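Local structure of Dye type peroxidase A (6GZW) at residues A[283-286]-A[287-291]; A[260-263]-A[264-267]; A[175-178]-A[179-183]; A[246-249]-A[250-253]. The protein probably catalyses the hydrogen peroxide-dependent oxidation of dyes and similar substrates using a heme cofactor, as a dye-decolourising type peroxidase. All coordinates share one frame; numbering follows the deposited sequence.

Contact 1 (A[283-286]-A[287-291]). With HEM (protoporphyrin IX containing Fe), chain C.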
loop_
_atom_site.group_PDB
_atom_site.type_symbol
_atom_site.label_atom_id
_atom_site.label_comp_id
_atom_site.label_asym_id
_atom_site.label_seq_id
_atom_site.Cartn_x
_atom_site.Cartn_y
_atom_site.Cartn_z
ATOM N N ASN A 283 -6.668 -21.434 26.332
ATOM C CA ASN A 283 -5.990 -20.155 26.082
ATOM C C ASN A 283 -6.112 -19.725 24.622
ATOM O O ASN A 283 -5.338 -18.864 24.193
ATOM C CB ASN A 283 -4.512 -20.226 26.486
ATOM C CG ASN A 283 -3.719 -21.284 25.702
ATOM O OD1 ASN A 283 -4.287 -22.115 24.991
ATOM N ND2 ASN A 283 -2.388 -21.229 25.813
ATOM N N ALA A 284 -7.062 -20.292 23.867
ATOM C CA ALA A 284 -7.244 -19.911 22.455
ATOM C C ALA A 284 -7.748 -18.479 22.372
ATOM O O ALA A 284 -8.669 -18.097 23.067
ATOM C CB ALA A 284 -8.220 -20.833 21.761
ATOM N N HIS A 285 -7.182 -17.698 21.457
ATOM C CA HIS A 285 -7.554 -16.281 21.290
ATOM C C HIS A 285 -9.055 -16.047 21.094
ATOM O O HIS A 285 -9.650 -15.167 21.729
ATOM C CB HIS A 285 -6.775 -15.746 20.093
ATOM C CG HIS A 285 -6.982 -14.295 19.845
ATOM N ND1 HIS A 285 -6.338 -13.320 20.574
ATOM C CD2 HIS A 285 -7.773 -13.664 18.956
ATOM C CE1 HIS A 285 -6.717 -12.131 20.124
ATOM N NE2 HIS A 285 -7.592 -12.319 19.143
ATOM N N ALA A 286 -9.655 -16.826 20.214
ATOM C CA ALA A 286 -11.089 -16.685 19.914
ATOM C C ALA A 286 -12.015 -17.284 20.982
ATOM O O ALA A 286 -13.256 -17.139 20.878
ATOM C CB ALA A 286 -11.426 -17.214 18.517
ATOM N N ARG A 287 -11.443 -17.928 21.999
ATOM C CA ARG A 287 -12.192 -18.204 23.230
ATOM C C ARG A 287 -12.107 -17.022 24.193
ATOM O O ARG A 287 -13.113 -16.436 24.582
ATOM C CB ARG A 287 -11.653 -19.458 23.936
ATOM C CG ARG A 287 -12.294 -19.730 25.296
ATOM C CD ARG A 287 -11.499 -20.776 26.073
ATOM N NE ARG A 287 -11.741 -22.111 25.558
ATOM C CZ ARG A 287 -12.726 -22.918 25.943
ATOM N NH1 ARG A 287 -13.628 -22.543 26.835
ATOM N NH2 ARG A 287 -12.851 -24.117 25.374
ATOM N N ILE A 288 -10.883 -16.668 24.561
ATOM C CA ILE A 288 -10.677 -15.749 25.675
ATOM C C ILE A 288 -11.014 -14.267 25.396
ATOM O O ILE A 288 -11.158 -13.482 26.330
ATOM C CB ILE A 288 -9.293 -15.924 26.315
ATOM C CG1 ILE A 288 -8.182 -15.424 25.398
ATOM C CG2 ILE A 288 -9.085 -17.396 26.739
ATOM C CD1 ILE A 288 -6.813 -15.499 26.038
ATOM N N THR A 289 -11.159 -13.909 24.123
ATOM C CA THR A 289 -11.562 -12.543 23.755
ATOM C C THR A 289 -13.094 -12.310 23.709
ATOM O O THR A 289 -13.542 -11.165 23.594
ATOM C CB THR A 289 -11.023 -12.196 22.348
ATOM O OG1 THR A 289 -11.453 -13.225 21.463
ATOM C CG2 THR A 289 -9.527 -12.082 22.337
ATOM N N ARG A 290 -13.906 -13.366 23.835
ATOM C CA ARG A 290 -15.359 -13.221 23.698
ATOM C C ARG A 290 -15.958 -12.318 24.792
ATOM O O ARG A 290 -15.508 -12.348 25.965
ATOM C CB ARG A 290 -16.055 -14.577 23.747
ATOM C CG ARG A 290 -15.739 -15.565 22.618
ATOM C CD ARG A 290 -16.141 -16.991 22.993
ATOM N NE ARG A 290 -17.581 -17.074 23.177
ATOM C CZ ARG A 290 -18.468 -17.444 22.250
ATOM N NH1 ARG A 290 -18.099 -17.764 21.008
ATOM N NH2 ARG A 290 -19.777 -17.452 22.557
ATOM N N PRO A 291 -16.976 -11.516 24.429
ATOM C CA PRO A 291 -17.657 -10.754 25.479
ATOM C C PRO A 291 -18.169 -11.637 26.630
ATOM O O PRO A 291 -18.034 -11.241 27.781
ATOM C CB PRO A 291 -18.788 -10.019 24.725
ATOM C CG PRO A 291 -18.267 -9.878 23.306
ATOM C CD PRO A 291 -17.440 -11.124 23.077
HETATM C CHA HEM C . -11.213 -12.502 17.240
HETATM C CHB HEM C . -6.782 -12.492 15.289
HETATM C CHC HEM C . -5.499 -8.976 18.384
HETATM C CHD HEM C . -9.909 -8.997 20.309
HETATM C C1A HEM C . -10.133 -12.805 16.451
HETATM C C2A HEM C . -10.115 -13.840 15.471
HETATM C C3A HEM C . -8.868 -13.829 14.935
HETATM C C4A HEM C . -8.114 -12.796 15.584
HETATM C CMA HEM C . -8.328 -14.703 13.830
HETATM C CAA HEM C . -11.249 -14.787 15.101
HETATM C CBA HEM C . -12.191 -14.340 13.993
HETATM C CGA HEM C . -13.030 -13.182 14.419
HETATM O O1A HEM C . -14.088 -13.321 15.090
HETATM O O2A HEM C . -12.663 -12.009 14.121
HETATM C C1B HEM C . -6.046 -11.499 15.960
HETATM C C2B HEM C . -4.708 -11.134 15.632
HETATM C C3B HEM C . -4.311 -10.153 16.486
HETATM C C4B HEM C . -5.490 -9.903 17.371
HETATM C CMB HEM C . -3.870 -11.766 14.563
HETATM C CAB HEM C . -3.057 -9.372 16.517
HETATM C CBB HEM C . -2.285 -9.161 15.464
HETATM C C1C HEM C . -6.560 -8.698 19.217
HETATM C C2C HEM C . -6.539 -7.734 20.258
HETATM C C3C HEM C . -7.803 -7.753 20.822
HETATM C C4C HEM C . -8.588 -8.711 20.084
HETATM C CMC HEM C . -5.388 -6.886 20.702
HETATM C CAC HEM C . -8.338 -7.006 21.985
HETATM C CBC HEM C . -7.645 -6.463 22.997
HETATM C C1D HEM C . -10.605 -9.938 19.539
HETATM C C2D HEM C . -12.043 -10.156 19.780
HETATM C C3D HEM C . -12.418 -11.134 18.933
HETATM C C4D HEM C . -11.182 -11.496 18.179
HETATM C CMD HEM C . -12.940 -9.404 20.758
HETATM C CAD HEM C . -13.817 -11.716 18.810
HETATM C CBD HEM C . -14.085 -12.808 19.851
HETATM C CGD HEM C . -15.494 -13.303 19.742
HETATM O O1D HEM C . -15.762 -14.328 19.054
HETATM O O2D HEM C . -16.400 -12.671 20.322
HETATM N NA HEM C . -8.876 -12.235 16.584
HETATM N NB HEM C . -6.446 -10.763 17.005
HETATM N NC HEM C . -7.765 -9.316 19.160
HETATM N ND HEM C . -10.105 -10.814 18.649
HETATM FE FE HEM C . -8.333 -10.814 17.874
HETATM O O HOH W 1 -15.651 -17.046 19.455
HETATM O O HOH W 2 -8.850 -9.395 16.590
#

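Contact 2 (A[260-263]-A[264-267])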
loop_
_atom_site.group_PDB
_atom_site.type_symbol
_atom_site.label_atom_id
_atom_site.label_comp_id
_atom_site.label_asym_id
_atom_site.label_seq_id
_atom_site.Cartn_x
_atom_site.Cartn_y
_atom_site.Cartn_z
ATOM N N GLY A 260 -19.292 -29.834 8.499
ATOM C CA GLY A 260 -20.338 -28.954 8.043
ATOM C C GLY A 260 -20.333 -27.560 8.622
ATOM O O GLY A 260 -21.083 -26.708 8.150
ATOM N N ALA A 261 -19.506 -27.323 9.640
ATOM C CA ALA A 261 -19.514 -26.028 10.318
ATOM C C ALA A 261 -18.850 -24.992 9.424
ATOM O O ALA A 261 -17.962 -25.325 8.646
ATOM C CB ALA A 261 -18.769 -26.116 11.636
ATOM N N THR A 262 -19.267 -23.746 9.579
ATOM C CA THR A 262 -18.656 -22.592 8.903
ATOM C C THR A 262 -18.283 -21.544 9.942
ATOM O O THR A 262 -18.469 -21.745 11.132
ATOM C CB THR A 262 -19.653 -22.008 7.882
ATOM O OG1 THR A 262 -20.789 -21.453 8.564
ATOM C CG2 THR A 262 -20.110 -23.107 6.903
ATOM N N GLU A 263 -17.772 -20.389 9.495
ATOM C CA GLU A 263 -17.362 -19.341 10.414
ATOM C C GLU A 263 -18.454 -18.895 11.401
ATOM O O GLU A 263 -18.135 -18.582 12.548
ATOM C CB GLU A 263 -16.806 -18.121 9.637
ATOM C CG GLU A 263 -17.868 -17.339 8.898
ATOM C CD GLU A 263 -17.328 -16.149 8.113
ATOM O OE1 GLU A 263 -16.475 -15.394 8.629
ATOM O OE2 GLU A 263 -17.841 -15.951 6.990
ATOM N N SER A 264 -19.722 -18.918 10.980
ATOM C CA SER A 264 -20.840 -18.468 11.809
ATOM C C SER A 264 -21.342 -19.519 12.775
ATOM O O SER A 264 -22.131 -19.201 13.640
ATOM C CB SER A 264 -22.022 -18.032 10.932
ATOM O OG SER A 264 -22.513 -19.121 10.146
ATOM N N THR A 265 -20.918 -20.763 12.621
ATOM C CA THR A 265 -21.361 -21.814 13.528
ATOM C C THR A 265 -20.975 -21.433 14.962
ATOM O O THR A 265 -19.841 -20.997 15.240
ATOM C CB THR A 265 -20.733 -23.148 13.139
ATOM O OG1 THR A 265 -21.219 -23.545 11.858
ATOM C CG2 THR A 265 -21.075 -24.267 14.169
ATOM N N GLU A 266 -21.908 -21.593 15.892
ATOM C CA GLU A 266 -21.648 -21.179 17.274
ATOM C C GLU A 266 -20.567 -22.087 17.894
ATOM O O GLU A 266 -20.583 -23.326 17.720
ATOM C CB GLU A 266 -22.940 -21.241 18.113
ATOM C CG GLU A 266 -23.947 -20.122 17.840
ATOM C CD GLU A 266 -23.462 -18.746 18.228
ATOM O OE1 GLU A 266 -22.563 -18.614 19.096
ATOM O OE2 GLU A 266 -23.987 -17.783 17.649
ATOM N N MET A 267 -19.615 -21.473 18.589
ATOM C CA MET A 267 -18.521 -22.186 19.258
ATOM C C MET A 267 -19.074 -22.932 20.475
ATOM O O MET A 267 -19.927 -22.400 21.185
ATOM C CB MET A 267 -17.467 -21.191 19.731
ATOM C CG MET A 267 -16.165 -21.807 20.199
ATOM S SD MET A 267 -14.968 -20.551 20.757
ATOM C CE MET A 267 -14.204 -20.224 19.161
HETATM O O HOH W 3 -21.065 -18.717 8.084
#

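Contact 3 (A[175-178]-A[179-183]). With HEM (protoporphyrin IX containing Fe), chain C.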
loop_
_atom_site.group_PDB
_atom_site.type_symbol
_atom_site.label_atom_id
_atom_site.label_comp_id
_atom_site.label_asym_id
_atom_site.label_seq_id
_atom_site.Cartn_x
_atom_site.Cartn_y
_atom_site.Cartn_z
ATOM N N ALA A 175 -12.656 -10.872 5.722
ATOM C CA ALA A 175 -11.252 -10.543 5.461
ATOM C C ALA A 175 -10.285 -11.581 6.044
ATOM O O ALA A 175 -10.651 -12.369 6.898
ATOM C CB ALA A 175 -10.957 -9.175 6.056
ATOM N N ARG A 176 -9.052 -11.567 5.570
ATOM C CA ARG A 176 -7.955 -12.273 6.183
ATOM C C ARG A 176 -6.902 -11.290 6.656
ATOM O O ARG A 176 -6.864 -10.122 6.205
ATOM C CB ARG A 176 -7.358 -13.292 5.216
ATOM C CG ARG A 176 -8.281 -14.481 4.981
ATOM C CD ARG A 176 -7.658 -15.543 4.082
ATOM N NE ARG A 176 -8.631 -16.602 3.841
ATOM C CZ ARG A 176 -8.790 -17.675 4.607
ATOM N NH1 ARG A 176 -7.960 -17.948 5.609
ATOM N NH2 ARG A 176 -9.741 -18.546 4.298
ATOM N N ASN A 177 -6.014 -11.761 7.534
ATOM C CA ASN A 177 -4.874 -10.985 8.018
ATOM C C ASN A 177 -3.566 -11.673 7.543
ATOM O O ASN A 177 -3.605 -12.709 6.850
ATOM C CB ASN A 177 -4.958 -10.788 9.532
ATOM C CG ASN A 177 -4.875 -12.098 10.281
ATOM O OD1 ASN A 177 -4.200 -13.017 9.822
ATOM N ND2 ASN A 177 -5.560 -12.200 11.428
ATOM N N LEU A 178 -2.418 -11.119 7.921
ATOM C CA LEU A 178 -1.150 -11.620 7.382
ATOM C C LEU A 178 -0.678 -12.897 8.091
ATOM O O LEU A 178 0.289 -13.503 7.680
ATOM C CB LEU A 178 -0.097 -10.526 7.419
ATOM C CG LEU A 178 -0.372 -9.219 6.625
ATOM C CD1 LEU A 178 0.880 -8.338 6.666
ATOM C CD2 LEU A 178 -0.779 -9.594 5.220
ATOM N N MET A 179 -1.356 -13.319 9.151
ATOM C CA MET A 179 -1.187 -14.688 9.670
ATOM C C MET A 179 -2.015 -15.717 8.885
ATOM O O MET A 179 -1.949 -16.940 9.179
ATOM C CB MET A 179 -1.535 -14.710 11.175
ATOM C CG MET A 179 -0.384 -14.203 12.044
ATOM S SD MET A 179 -0.913 -14.019 13.751
ATOM C CE MET A 179 0.665 -14.154 14.550
ATOM N N GLY A 180 -2.814 -15.261 7.921
ATOM C CA GLY A 180 -3.614 -16.149 7.094
ATOM C C GLY A 180 -4.937 -16.565 7.725
ATOM O O GLY A 180 -5.662 -17.386 7.162
ATOM N N GLN A 181 -5.272 -15.934 8.834
ATOM C CA GLN A 181 -6.526 -16.210 9.514
ATOM C C GLN A 181 -7.721 -15.480 8.897
ATOM O O GLN A 181 -7.596 -14.333 8.476
ATOM C CB GLN A 181 -6.411 -15.820 10.993
ATOM C CG GLN A 181 -5.366 -16.614 11.760
ATOM C CD GLN A 181 -4.588 -15.840 12.825
ATOM O OE1 GLN A 181 -4.767 -14.624 12.990
ATOM N NE2 GLN A 181 -3.676 -16.541 13.514
ATOM N N VAL A 182 -8.896 -16.105 8.936
ATOM C CA VAL A 182 -10.147 -15.386 8.765
ATOM C C VAL A 182 -10.248 -14.413 9.936
ATOM O O VAL A 182 -10.114 -14.813 11.091
ATOM C CB VAL A 182 -11.357 -16.340 8.725
ATOM C CG1 VAL A 182 -12.670 -15.570 8.642
ATOM C CG2 VAL A 182 -11.245 -17.312 7.557
ATOM N N ASP A 183 -10.468 -13.133 9.658
ATOM C CA ASP A 183 -10.443 -12.109 10.702
ATOM C C ASP A 183 -11.620 -11.132 10.493
ATOM O O ASP A 183 -11.673 -10.386 9.502
ATOM C CB ASP A 183 -9.088 -11.372 10.679
ATOM C CG ASP A 183 -8.820 -10.550 11.926
ATOM O OD1 ASP A 183 -9.791 -10.123 12.609
ATOM O OD2 ASP A 183 -7.630 -10.338 12.280
HETATM C CHA HEM C . -11.213 -12.502 17.240
HETATM C CHB HEM C . -6.782 -12.492 15.289
HETATM C CHC HEM C . -5.499 -8.976 18.384
HETATM C CHD HEM C . -9.909 -8.997 20.309
HETATM C C1A HEM C . -10.133 -12.805 16.451
HETATM C C2A HEM C . -10.115 -13.840 15.471
HETATM C C3A HEM C . -8.868 -13.829 14.935
HETATM C C4A HEM C . -8.114 -12.796 15.584
HETATM C CMA HEM C . -8.328 -14.703 13.830
HETATM C CAA HEM C . -11.249 -14.787 15.101
HETATM C CBA HEM C . -12.191 -14.340 13.993
HETATM C CGA HEM C . -13.030 -13.182 14.419
HETATM O O1A HEM C . -14.088 -13.321 15.090
HETATM O O2A HEM C . -12.663 -12.009 14.121
HETATM C C1B HEM C . -6.046 -11.499 15.960
HETATM C C2B HEM C . -4.708 -11.134 15.632
HETATM C C3B HEM C . -4.311 -10.153 16.486
HETATM C C4B HEM C . -5.490 -9.903 17.371
HETATM C CMB HEM C . -3.870 -11.766 14.563
HETATM C CAB HEM C . -3.057 -9.372 16.517
HETATM C CBB HEM C . -2.285 -9.161 15.464
HETATM C C1C HEM C . -6.560 -8.698 19.217
HETATM C C2C HEM C . -6.539 -7.734 20.258
HETATM C C3C HEM C . -7.803 -7.753 20.822
HETATM C C4C HEM C . -8.588 -8.711 20.084
HETATM C CMC HEM C . -5.388 -6.886 20.702
HETATM C CAC HEM C . -8.338 -7.006 21.985
HETATM C CBC HEM C . -7.645 -6.463 22.997
HETATM C C1D HEM C . -10.605 -9.938 19.539
HETATM C C2D HEM C . -12.043 -10.156 19.780
HETATM C C3D HEM C . -12.418 -11.134 18.933
HETATM C C4D HEM C . -11.182 -11.496 18.179
HETATM C CMD HEM C . -12.940 -9.404 20.758
HETATM C CAD HEM C . -13.817 -11.716 18.810
HETATM C CBD HEM C . -14.085 -12.808 19.851
HETATM C CGD HEM C . -15.494 -13.303 19.742
HETATM O O1D HEM C . -15.762 -14.328 19.054
HETATM O O2D HEM C . -16.400 -12.671 20.322
HETATM N NA HEM C . -8.876 -12.235 16.584
HETATM N NB HEM C . -6.446 -10.763 17.005
HETATM N NC HEM C . -7.765 -9.316 19.160
HETATM N ND HEM C . -10.105 -10.814 18.649
HETATM FE FE HEM C . -8.333 -10.814 17.874
HETATM O O HOH W 2 -8.850 -9.395 16.590
#

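Contact 4 (A[246-249]-A[250-253])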
loop_
_atom_site.group_PDB
_atom_site.type_symbol
_atom_site.label_atom_id
_atom_site.label_comp_id
_atom_site.label_asym_id
_atom_site.label_seq_id
_atom_site.Cartn_x
_atom_site.Cartn_y
_atom_site.Cartn_z
ATOM N N GLY A 246 -8.239 -21.110 17.963
ATOM C CA GLY A 246 -9.495 -21.828 18.236
ATOM C C GLY A 246 -10.488 -21.872 17.080
ATOM O O GLY A 246 -11.654 -22.296 17.239
ATOM N N ARG A 247 -10.028 -21.457 15.893
ATOM C CA ARG A 247 -10.810 -21.486 14.679
ATOM C C ARG A 247 -9.928 -21.970 13.526
ATOM O O ARG A 247 -8.713 -21.785 13.538
ATOM C CB ARG A 247 -11.346 -20.095 14.332
ATOM C CG ARG A 247 -12.467 -19.643 15.237
ATOM C CD ARG A 247 -12.894 -18.205 15.018
ATOM N NE ARG A 247 -14.028 -17.824 15.872
ATOM C CZ ARG A 247 -15.307 -18.151 15.637
ATOM N NH1 ARG A 247 -15.652 -18.879 14.590
ATOM N NH2 ARG A 247 -16.270 -17.710 16.471
ATOM N N ARG A 248 -10.545 -22.621 12.552
ATOM C CA ARG A 248 -9.849 -23.171 11.416
ATOM C C ARG A 248 -9.417 -22.065 10.460
ATOM O O ARG A 248 -10.129 -21.073 10.271
ATOM C CB ARG A 248 -10.752 -24.145 10.653
ATOM C CG ARG A 248 -11.262 -25.307 11.493
ATOM C CD ARG A 248 -11.752 -26.459 10.627
ATOM N NE ARG A 248 -13.036 -26.199 9.957
ATOM C CZ ARG A 248 -14.208 -26.765 10.272
ATOM N NH1 ARG A 248 -14.316 -27.628 11.292
ATOM N NH2 ARG A 248 -15.295 -26.471 9.555
ATOM N N LYS A 249 -8.271 -22.264 9.824
ATOM C CA LYS A 249 -7.762 -21.302 8.843
ATOM C C LYS A 249 -8.545 -21.384 7.539
ATOM O O LYS A 249 -8.778 -20.344 6.901
ATOM C CB LYS A 249 -6.267 -21.505 8.576
ATOM C CG LYS A 249 -5.393 -21.309 9.807
ATOM C CD LYS A 249 -3.905 -21.183 9.477
ATOM C CE LYS A 249 -3.516 -19.784 9.058
ATOM N NZ LYS A 249 -2.138 -19.759 8.525
ATOM N N SER A 250 -8.941 -22.587 7.131
ATOM C CA SER A 250 -9.610 -22.745 5.832
ATOM C C SER A 250 -10.897 -21.899 5.724
ATOM O O SER A 250 -11.108 -21.181 4.749
ATOM C CB SER A 250 -9.920 -24.221 5.557
ATOM O OG SER A 250 -10.637 -24.797 6.633
ATOM N N ASP A 251 -11.752 -22.031 6.733
ATOM C CA ASP A 251 -13.119 -21.476 6.680
ATOM C C ASP A 251 -13.525 -20.644 7.894
ATOM O O ASP A 251 -14.643 -20.128 7.935
ATOM C CB ASP A 251 -14.116 -22.621 6.447
ATOM C CG ASP A 251 -14.191 -23.611 7.615
ATOM O OD1 ASP A 251 -13.453 -23.484 8.613
ATOM O OD2 ASP A 251 -14.999 -24.562 7.527
ATOM N N GLY A 252 -12.632 -20.503 8.871
ATOM C CA GLY A 252 -12.924 -19.726 10.074
ATOM C C GLY A 252 -13.881 -20.348 11.055
ATOM O O GLY A 252 -14.276 -19.695 12.008
ATOM N N ALA A 253 -14.195 -21.631 10.895
ATOM C CA ALA A 253 -15.147 -22.294 11.810
ATOM C C ALA A 253 -14.491 -22.545 13.165
ATOM O O ALA A 253 -13.284 -22.769 13.251
ATOM C CB ALA A 253 -15.597 -23.613 11.216
#

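Contact 1 (A[283-286]-A[287-291])
His285 and Thr289, four residues apart at helix 285-288, form the tight side of this contact. Methyl CG2 of Thr289 lies over one face of the His285 imidazole, 3.7 Å from the ring centroid and 17° off its normal, which meets the criterion for a CH-pi contact. Both ring nitrogens are committed: NE2 of His285 is 2.1 Å from the heme iron FE, whose opposite axial site is held by water 2, while ND1 bonds Asp344 OD2 outside the segments. CG of His285 stands anti to the backbone N (chi1 -176°), which carries the ring out from the helix to the iron. Carbonyl O of His285 is gripped twice, by Thr289 OG1 at 2.7 Å and Thr289 N at 3.1 Å, and the two donors come from opposite faces of the carbonyl plane. One residue before His285, Ala284 at the N-cap position has its O bonded by Ile288 N at 3.0 Å, with an N-H...O angle of 170°, and by Arg287 N.

The other side is looser. Asn283 and Ile288 are partly exposed, and their nearest approach is Asn283 O to Ile288 CD1 at 4.1 Å. Elsewhere, beside a heme propionate, water 1 joins that group to Ala286 O, 2.8 Å away, and to Arg290 NH1, from which it accepts; Arg290 NH2 forms a salt bridge with Asp292. A histidine on a short helix, bonded to iron through NE2 and to an aspartate through ND1, is the proximal ligand site of heme peroxidases.

Contact 2 (A[260-263]-A[264-267])
Ala261 meets Thr265 through its methyl group, CB of Ala261 lying 3.6 Å from OG1 of Thr265. The contact is a van der Waals one, and the same hydroxyl oxygen also meets the next peptide. There Thr262 N donates to Thr265 OG1 over 3.0 Å, at an N-H...O angle of 161°. Thr265 can accept because its OG1 is turned back beside its own backbone N (chi1 -65°), while CG2, anti to the backbone N, also borders the Ala261 methyl.

Thr262 also receives a bond in return: Thr265 N donates to Thr262 O at 3.0 Å. This closes a type I beta turn from Thr262 to Thr265, so the two residues are tied by two bonds, one through backbone atoms alone and one that uses a side chain. The hydroxyl of Thr262 works on another part of the turn. Water 3 lies 2.8 Å from Thr262 OG1 and 2.6 Å from Ser264 OG, and so links two exposed side chains.

Glu263 fills the second position of the turn, and its side chain leads away from the turn. Its chain beyond CG is extended, and OE1 bonds the hydroxyls of Thr185 and Thr174. This turn lies at the surface, in the long connection between helix 238-245 and helix 285-288; just after it, Met267 packs on Pro254, Ser256 and Arg290, next to the latter helix.

Contact 3 (A[175-178]-A[179-183])
The Arg176 guanidinium has CG2 of Val182 over one face, and at its edge Gly180 O accepts from Arg176 NH1 at 2.8 Å, only 4° out of the guanidinium plane. The Asn177 amide also bonds at its edge. Its ND2 donates to Asp183 OD2 at 2.9 Å, on the anti side of that oxygen, and to Gln181 OE1 at 3.0 Å. Both acceptors lie near the Asn177 amide plane, although the Asp183 carboxylate is turned 89° from it. OD1 of Asn177 accepts from Gln181 N at 3.3 Å and, weakly, from Met179 N, so the amide is held from both ends.

The backbone closes round this group. Gly180 N bonds Asn177 O at 2.9 Å in a type I beta turn, with Gly180 at positive phi. Asn177 N to Gln181 O (3.2 Å) and Asp183 N to Ala175 O (2.9 Å) flank Arg176 and Val182, a non-hydrogen-bonded antiparallel pair. Beyond the segments, Arg176 NH2 forms a salt bridge with Asp76 of the second subunit, and Asp183 OD1 one with Arg301.

Gln181 OE1 lies 3.4 Å from heme methyl CMB, and SD of Met179 also lies near that methyl. Gly180 to Asp183, with the Gly184 that follows, matches the GXXDG signature of dye-decolourising peroxidases, here on the water-bearing, distal side of the heme.

Contact 4 (A[246-249]-A[250-253])
An Asx turn at Asp251 belongs to the loop after helix 238-245, and Arg248 clamps it from across the contact. OD1 of Asp251 accepts from Ala253 N at 3.0 Å, the bond that defines the turn. Arg248 then grips the same carboxylate side-on: NH2 meets the syn lone pair of Asp251 OD2 at 2.8 Å, nearly straight at 173°, and NE reaches Asp251 OD1 at 3.1 Å. OD1 thus takes two donors, from opposite faces of its carboxylate plane. The bend of Arg248 at chi3 (-73°) turns its guanidinium toward the acid and lays one face on Ala253 CB, 3.3 Å from NH2 of Arg248.

Backbone bonds join the two arms of the loop. Arg248 N donates to Ala253 O at 2.8 Å, and Gly252 N returns a weak bond to Arg248 O. Arg247, extended to NE, sends NH1 to Gly252 O at 3.0 Å. Its side chain also touches the heme, whereas Lys249 NZ turns to Gln241, Met179 O and Thr71 O of the second subunit. A reversal with Gly252 at positive phi, pinned by an Arg-Asp salt bridge, makes this a compact loop bordering the heme pocket.

In the fold
Contacts 1 and 3 are buried and meet the heme from its two sides: the first carries the iron ligand and is held by helical backbone bonds and a CH-pi contact, the second by a polar amide network. Contact 4 is mostly buried and contact 2 lies on the surface; both belong to the connection between helices 238-245 and 285-288, their centres about 9 Å apart. Contacts 2 and 4 each touch the other three: Arg176 NH1 reaches Lys249 O at 2.8 Å, Ala286 CB packs 3.8 Å from Arg247 NE, Glu263 O weakly accepts from Arg247 NH1, and Met267 and Glu263 pack on contacts 1 and 3. Contacts 3 and 4 also touch the second subunit; in contact 2, water bridges exposed hydroxyls.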